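Uncharacterized protein MJ0690 (Methanocaldococcus jannaschii, PDB 3K32) is of unknown function but is a predicted tRNA methyltransferase subunit whose HUP-type alpha/beta fold probably binds a nucleotide. Local coordinates at residues V9-S14 with P33-I38; V24-L29 with Q133-L138. One frame throughout, in Å; residues are numbered along the deposited sequence.

Contact 1. Residues V9-S14 with P33-I38; sequences VHVLFS and PHLITI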
loop_
_atom_site.group_PDB
_atom_site.type_symbol
_atom_site.label_atom_id
_atom_site.label_comp_id
_atom_site.label_asym_id
_atom_site.label_seq_id
_atom_site.Cartn_x
_atom_site.Cartn_y
_atom_site.Cartn_z
ATOM N N VAL B 9 -14.477 -5.706 7.105
ATOM C CA VAL B 9 -13.071 -6.021 7.239
ATOM C C VAL B 9 -12.612 -5.744 8.660
ATOM O O VAL B 9 -13.021 -4.775 9.284
ATOM C CB VAL B 9 -12.220 -5.212 6.273
ATOM C CG1 VAL B 9 -12.547 -3.741 6.381
ATOM C CG2 VAL B 9 -10.761 -5.456 6.572
ATOM N N HIS B 10 -11.767 -6.611 9.183
ATOM C CA HIS B 10 -11.364 -6.496 10.569
ATOM C C HIS B 10 -9.940 -5.967 10.652
ATOM O O HIS B 10 -9.003 -6.584 10.149
ATOM C CB HIS B 10 -11.560 -7.835 11.289
ATOM C CG HIS B 10 -13.006 -8.233 11.401
ATOM N ND1 HIS B 10 -13.670 -8.902 10.392
ATOM C CD2 HIS B 10 -13.916 -8.014 12.373
ATOM C CE1 HIS B 10 -14.927 -9.090 10.752
ATOM N NE2 HIS B 10 -15.110 -8.558 11.944
ATOM N N VAL B 11 -9.801 -4.804 11.275
ATOM C CA VAL B 11 -8.572 -4.035 11.229
ATOM C C VAL B 11 -7.866 -4.009 12.578
ATOM O O VAL B 11 -8.333 -3.375 13.518
ATOM C CB VAL B 11 -8.870 -2.578 10.859
ATOM C CG1 VAL B 11 -7.574 -1.818 10.581
ATOM C CG2 VAL B 11 -9.816 -2.495 9.683
ATOM N N LEU B 12 -6.733 -4.687 12.671
ATOM C CA LEU B 12 -5.879 -4.518 13.834
ATOM C C LEU B 12 -5.623 -3.036 13.985
ATOM O O LEU B 12 -5.290 -2.351 13.024
ATOM C CB LEU B 12 -4.572 -5.279 13.656
ATOM C CG LEU B 12 -4.764 -6.777 13.874
ATOM C CD1 LEU B 12 -3.713 -7.585 13.137
ATOM C CD2 LEU B 12 -4.739 -7.066 15.379
ATOM N N PHE B 13 -5.801 -2.532 15.192
ATOM C CA PHE B 13 -5.867 -1.097 15.379
ATOM C C PHE B 13 -5.223 -0.711 16.709
ATOM O O PHE B 13 -5.554 -1.277 17.758
ATOM C CB PHE B 13 -7.331 -0.672 15.302
ATOM C CG PHE B 13 -7.560 0.807 15.419
ATOM C CD1 PHE B 13 -7.322 1.649 14.342
ATOM C CD2 PHE B 13 -8.069 1.350 16.595
ATOM C CE1 PHE B 13 -7.551 3.010 14.449
ATOM C CE2 PHE B 13 -8.316 2.709 16.697
ATOM C CZ PHE B 13 -8.048 3.542 15.625
ATOM N N SER B 14 -4.292 0.241 16.651
ATOM C CA SER B 14 -3.527 0.650 17.833
ATOM C C SER B 14 -3.947 2.028 18.310
ATOM O O SER B 14 -3.664 2.408 19.444
ATOM C CB SER B 14 -2.040 0.709 17.510
ATOM O OG SER B 14 -1.765 1.890 16.760
ATOM N N PRO B 33 -15.304 -1.153 8.347
ATOM C CA PRO B 33 -14.151 -1.503 9.177
ATOM C C PRO B 33 -14.545 -1.818 10.615
ATOM O O PRO B 33 -15.205 -1.021 11.276
ATOM C CB PRO B 33 -13.296 -0.224 9.159
ATOM C CG PRO B 33 -13.911 0.663 8.136
ATOM C CD PRO B 33 -15.368 0.294 8.121
ATOM N N HIS B 34 -14.148 -2.992 11.084
ATOM C CA HIS B 34 -14.305 -3.344 12.484
ATOM C C HIS B 34 -12.922 -3.294 13.121
ATOM O O HIS B 34 -12.112 -4.217 12.966
ATOM C CB HIS B 34 -14.947 -4.723 12.616
ATOM C CG HIS B 34 -16.362 -4.775 12.119
ATOM N ND1 HIS B 34 -16.698 -4.530 10.803
ATOM C CD2 HIS B 34 -17.526 -5.030 12.762
ATOM C CE1 HIS B 34 -18.008 -4.634 10.658
ATOM N NE2 HIS B 34 -18.534 -4.939 11.829
ATOM N N LEU B 35 -12.639 -2.184 13.793
ATOM C CA LEU B 35 -11.366 -2.007 14.480
ATOM C C LEU B 35 -11.250 -3.002 15.618
ATOM O O LEU B 35 -12.173 -3.153 16.425
ATOM C CB LEU B 35 -11.239 -0.577 15.022
ATOM C CG LEU B 35 -10.791 0.507 14.040
ATOM C CD1 LEU B 35 -11.316 0.260 12.647
ATOM C CD2 LEU B 35 -11.162 1.912 14.528
ATOM N N ILE B 36 -10.118 -3.686 15.670
ATOM C CA ILE B 36 -9.820 -4.581 16.777
ATOM C C ILE B 36 -8.396 -4.369 17.362
ATOM O O ILE B 36 -7.409 -4.140 16.646
ATOM C CB ILE B 36 -10.040 -6.047 16.378
ATOM C CG1 ILE B 36 -8.929 -6.503 15.458
ATOM C CG2 ILE B 36 -11.394 -6.246 15.704
ATOM C CD1 ILE B 36 -7.841 -7.205 16.213
ATOM N N THR B 37 -8.321 -4.430 18.679
ATOM C CA THR B 37 -7.081 -4.270 19.410
ATOM C C THR B 37 -6.852 -5.511 20.270
ATOM O O THR B 37 -7.695 -5.872 21.091
ATOM C CB THR B 37 -7.147 -3.039 20.353
ATOM O OG1 THR B 37 -7.502 -1.873 19.609
ATOM C CG2 THR B 37 -5.811 -2.800 21.026
ATOM N N ILE B 38 -5.717 -6.164 20.072
ATOM C CA ILE B 38 -5.343 -7.300 20.887
ATOM C C ILE B 38 -5.084 -6.884 22.324
ATOM O O ILE B 38 -4.498 -5.828 22.576
ATOM C CB ILE B 38 -4.062 -7.971 20.361
ATOM C CG1 ILE B 38 -4.286 -8.534 18.955
ATOM C CG2 ILE B 38 -3.563 -9.044 21.332
ATOM C CD1 ILE B 38 -5.644 -9.161 18.756
#
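V9 to L12 pair in parallel with P33 to I36, and the backbone bonds run back and forth between the two strands. H34 N gives a nearly straight bond to V9 O (2.8 Å, 177°), and V11 N then donates to H34 O at 2.9 Å. The pattern repeats two residues on: I36 N reaches V11 O, and F13 N reaches I36 O along a more bent path (131°). These are neighbouring strands of a Rossmann-like sheet, joined through helix 17-28 in a beta-alpha-beta crossover.

The tight part is at F13. With CG anti to the backbone N (chi1 -178°), its ring swings towards the second strand and lays one face against L35. L35 CD2 sits 3.5 Å from the F13 ring centroid, nearly on the normal, a clean CH-pi contact, while L35 CG rests 3.5 Å from F13 CG. A49 and L56 of helix 47-56 and S19 and S20 of helix 17-28 also pack on F13. Cutting F13 back to an alanine would probably leave L35 CD2 without the ring face it sits on and open a gap between L35 and helices 17-28 and 47-56.

The H10/H34 end of the other face is partly exposed. The two side chains run side by side with the rings oblique, 5.0 Å between centroids, and H10 CD2 touches H34 CB at 3.5 Å. H34 ND1 is turned back to N32 O of its own strand, and Y102 meets the H10 ring. Further along that face packing is close again, L12 CD2 crossing I36 CD1 at 3.2 Å.

The chemistry divides accordingly: backbone bonds fix the register, apolar packing fills the face of V9, V11, P33 and L35, on which helices 17-28 and 47-56 lie, and the opposite face is polar at the histidines but apolar at L12 and I36.

Contact 2. Residues V24-L29 with Q133-L138; sequences VILKKL and QYITPL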
loop_
_atom_site.group_PDB
_atom_site.type_symbol
_atom_site.label_atom_id
_atom_site.label_comp_id
_atom_site.label_asym_id
_atom_site.label_seq_id
_atom_site.Cartn_x
_atom_site.Cartn_y
_atom_site.Cartn_z
ATOM N N VAL B 24 -9.519 4.699 7.915
ATOM C CA VAL B 24 -10.089 5.706 7.041
ATOM C C VAL B 24 -10.019 5.320 5.572
ATOM O O VAL B 24 -10.954 5.495 4.824
ATOM C CB VAL B 24 -9.358 7.049 7.236
ATOM C CG1 VAL B 24 -9.829 8.064 6.201
ATOM C CG2 VAL B 24 -9.583 7.560 8.645
ATOM N N ILE B 25 -8.896 4.785 5.155
ATOM C CA ILE B 25 -8.792 4.370 3.777
ATOM C C ILE B 25 -9.756 3.231 3.473
ATOM O O ILE B 25 -10.497 3.291 2.490
ATOM C CB ILE B 25 -7.355 4.009 3.429
ATOM C CG1 ILE B 25 -6.509 5.280 3.511
ATOM C CG2 ILE B 25 -7.281 3.362 2.046
ATOM C CD1 ILE B 25 -5.020 5.027 3.390
ATOM N N LEU B 26 -9.763 2.201 4.320
ATOM C CA LEU B 26 -10.672 1.079 4.109
ATOM C C LEU B 26 -12.096 1.616 3.945
ATOM O O LEU B 26 -12.829 1.212 3.024
ATOM C CB LEU B 26 -10.592 0.094 5.274
ATOM C CG LEU B 26 -9.672 -1.149 5.167
ATOM C CD1 LEU B 26 -8.847 -1.238 3.866
ATOM C CD2 LEU B 26 -8.775 -1.297 6.396
ATOM N N LYS B 27 -12.473 2.554 4.826
ATOM C CA LYS B 27 -13.802 3.136 4.775
ATOM C C LYS B 27 -14.044 3.905 3.474
ATOM O O LYS B 27 -15.132 3.850 2.918
ATOM C CB LYS B 27 -14.082 4.022 5.983
ATOM C CG LYS B 27 -15.427 4.700 5.889
ATOM C CD LYS B 27 -15.903 5.240 7.228
ATOM C CE LYS B 27 -17.268 5.926 7.104
ATOM N NZ LYS B 27 -18.259 5.089 6.347
ATOM N N LYS B 28 -13.018 4.605 2.991
ATOM C CA LYS B 28 -13.090 5.296 1.711
ATOM C C LYS B 28 -13.408 4.320 0.592
ATOM O O LYS B 28 -14.144 4.647 -0.328
ATOM C CB LYS B 28 -11.766 5.999 1.395
ATOM C CG LYS B 28 -11.364 7.089 2.388
ATOM C CD LYS B 28 -12.410 8.151 2.469
ATOM C CE LYS B 28 -11.839 9.451 3.024
ATOM N NZ LYS B 28 -12.845 10.570 2.942
ATOM N N LEU B 29 -12.847 3.117 0.672
ATOM C CA LEU B 29 -13.029 2.129 -0.389
ATOM C C LEU B 29 -14.351 1.361 -0.321
ATOM O O LEU B 29 -14.609 0.473 -1.138
ATOM C CB LEU B 29 -11.851 1.156 -0.416
ATOM C CG LEU B 29 -10.499 1.848 -0.607
ATOM C CD1 LEU B 29 -9.356 0.863 -0.433
ATOM C CD2 LEU B 29 -10.408 2.546 -1.961
ATOM N N GLN B 133 -8.313 -12.958 2.993
ATOM C CA GLN B 133 -7.758 -11.769 2.356
ATOM C C GLN B 133 -7.044 -10.962 3.415
ATOM O O GLN B 133 -7.618 -10.654 4.454
ATOM C CB GLN B 133 -8.843 -10.902 1.713
ATOM C CG GLN B 133 -9.269 -11.332 0.324
ATOM C CD GLN B 133 -10.309 -10.394 -0.263
ATOM O OE1 GLN B 133 -11.490 -10.714 -0.315
ATOM N NE2 GLN B 133 -9.873 -9.225 -0.693
ATOM N N TYR B 134 -5.788 -10.640 3.138
ATOM C CA TYR B 134 -4.962 -9.773 3.971
ATOM C C TYR B 134 -4.685 -8.450 3.221
ATOM O O TYR B 134 -4.165 -8.456 2.099
ATOM C CB TYR B 134 -3.652 -10.496 4.273
ATOM C CG TYR B 134 -2.684 -9.735 5.160
ATOM C CD1 TYR B 134 -3.056 -9.308 6.437
ATOM C CD2 TYR B 134 -1.384 -9.484 4.742
ATOM C CE1 TYR B 134 -2.165 -8.637 7.248
ATOM C CE2 TYR B 134 -0.483 -8.801 5.558
ATOM C CZ TYR B 134 -0.882 -8.390 6.804
ATOM O OH TYR B 134 -0.003 -7.711 7.590
ATOM N N ILE B 135 -5.044 -7.327 3.840
ATOM C CA ILE B 135 -4.971 -6.015 3.194
ATOM C C ILE B 135 -4.128 -5.016 3.970
ATOM O O ILE B 135 -4.385 -4.769 5.133
ATOM C CB ILE B 135 -6.358 -5.392 3.032
ATOM C CG1 ILE B 135 -7.256 -6.308 2.189
ATOM C CG2 ILE B 135 -6.216 -3.969 2.450
ATOM C CD1 ILE B 135 -8.715 -5.927 2.203
ATOM N N THR B 136 -3.129 -4.430 3.320
ATOM C CA THR B 136 -2.267 -3.459 3.990
ATOM C C THR B 136 -2.267 -2.117 3.254
ATOM O O THR B 136 -1.396 -1.805 2.432
ATOM C CB THR B 136 -0.853 -4.011 4.187
ATOM O OG1 THR B 136 -0.284 -4.292 2.909
ATOM C CG2 THR B 136 -0.917 -5.318 5.019
ATOM N N PRO B 137 -3.273 -1.315 3.562
ATOM C CA PRO B 137 -3.541 -0.059 2.877
ATOM C C PRO B 137 -2.292 0.831 2.814
ATOM O O PRO B 137 -2.067 1.489 1.808
ATOM C CB PRO B 137 -4.626 0.562 3.741
ATOM C CG PRO B 137 -5.276 -0.561 4.398
ATOM C CD PRO B 137 -4.212 -1.557 4.664
ATOM N N LEU B 138 -1.477 0.821 3.862
ATOM C CA LEU B 138 -0.351 1.742 3.955
ATOM C C LEU B 138 0.917 1.221 3.257
ATOM O O LEU B 138 1.913 1.942 3.111
ATOM C CB LEU B 138 -0.059 2.051 5.431
ATOM C CG LEU B 138 -1.273 2.437 6.295
ATOM C CD1 LEU B 138 -0.836 2.770 7.720
ATOM C CD2 LEU B 138 -2.090 3.601 5.689
#
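I25 and P137 bring the two backbones to their nearest approach, 6.9 Å from CA to CA, so helix 24-28 and the chain leaving strand 133-135 meet through side chains alone. The setting is a Rossmann-like alpha/beta fold: the helix belongs to the first beta-alpha-beta crossover, and strand 133-135 is one of the two edge strands of the parallel sheet within this chain.

L26 makes two of the contacts with its CD1 methyl. P137 lies across it at about a right angle, CG of the proline ring 3.7 Å from L26 CD1 and 4.1 Å from L26 CD2, which puts one ring carbon within touch of both leucine methyls. The same CD1 also meets I135 CG2 at 4.0 Å, so L26 bridges I135, the last strand residue, and P137 two residues on. Behind this, L26 packs on V9, V11 and A106, which carries the contact across the inner strands.

I25 works one step along the helix. Its CG2 stands 4.2 Å from P137 CB, while CG1, anti to the carbonyl carbon (chi1 -66°), extends the other branch towards L138. All five touching residues are buried and apolar, and no hydrogen bond crosses between the segments.

The neighbouring polar groups are held by other partners: Y134 OH bonds to D107, and Q133 NE2 to T145 of the second subunit. That subunit also packs its L29 on I25 and its T145 on I135, so this edge of the sheet is part of the dimer interface. The packing continues in a methyl pair whose side chains cross obliquely, I25 CD1 against L138 CD2 at 4.0 Å.

In the fold
Helix 17-28 ties the two contacts together: it is the crossover between the paired strands of contact 1, and its far end supplies one half of contact 2. Their centres lie 11 Å apart, and they touch directly, V11 CG2 to L26 CD2 at 3.7 Å and P33 CG to K27 CB at 4.0 Å. One apolar layer therefore runs from strand 32-39 to edge strand 133-135. At the other end of the helix, S14 opens an SGGKDS run that resembles the PP-loop of ATP pyrophosphatases; with membership of the HUP clan, this is consistent with a nucleotide phosphate site there. S14 OG hydrogen-bonds G16 N and a glycerol, probably from the crystallisation liquor.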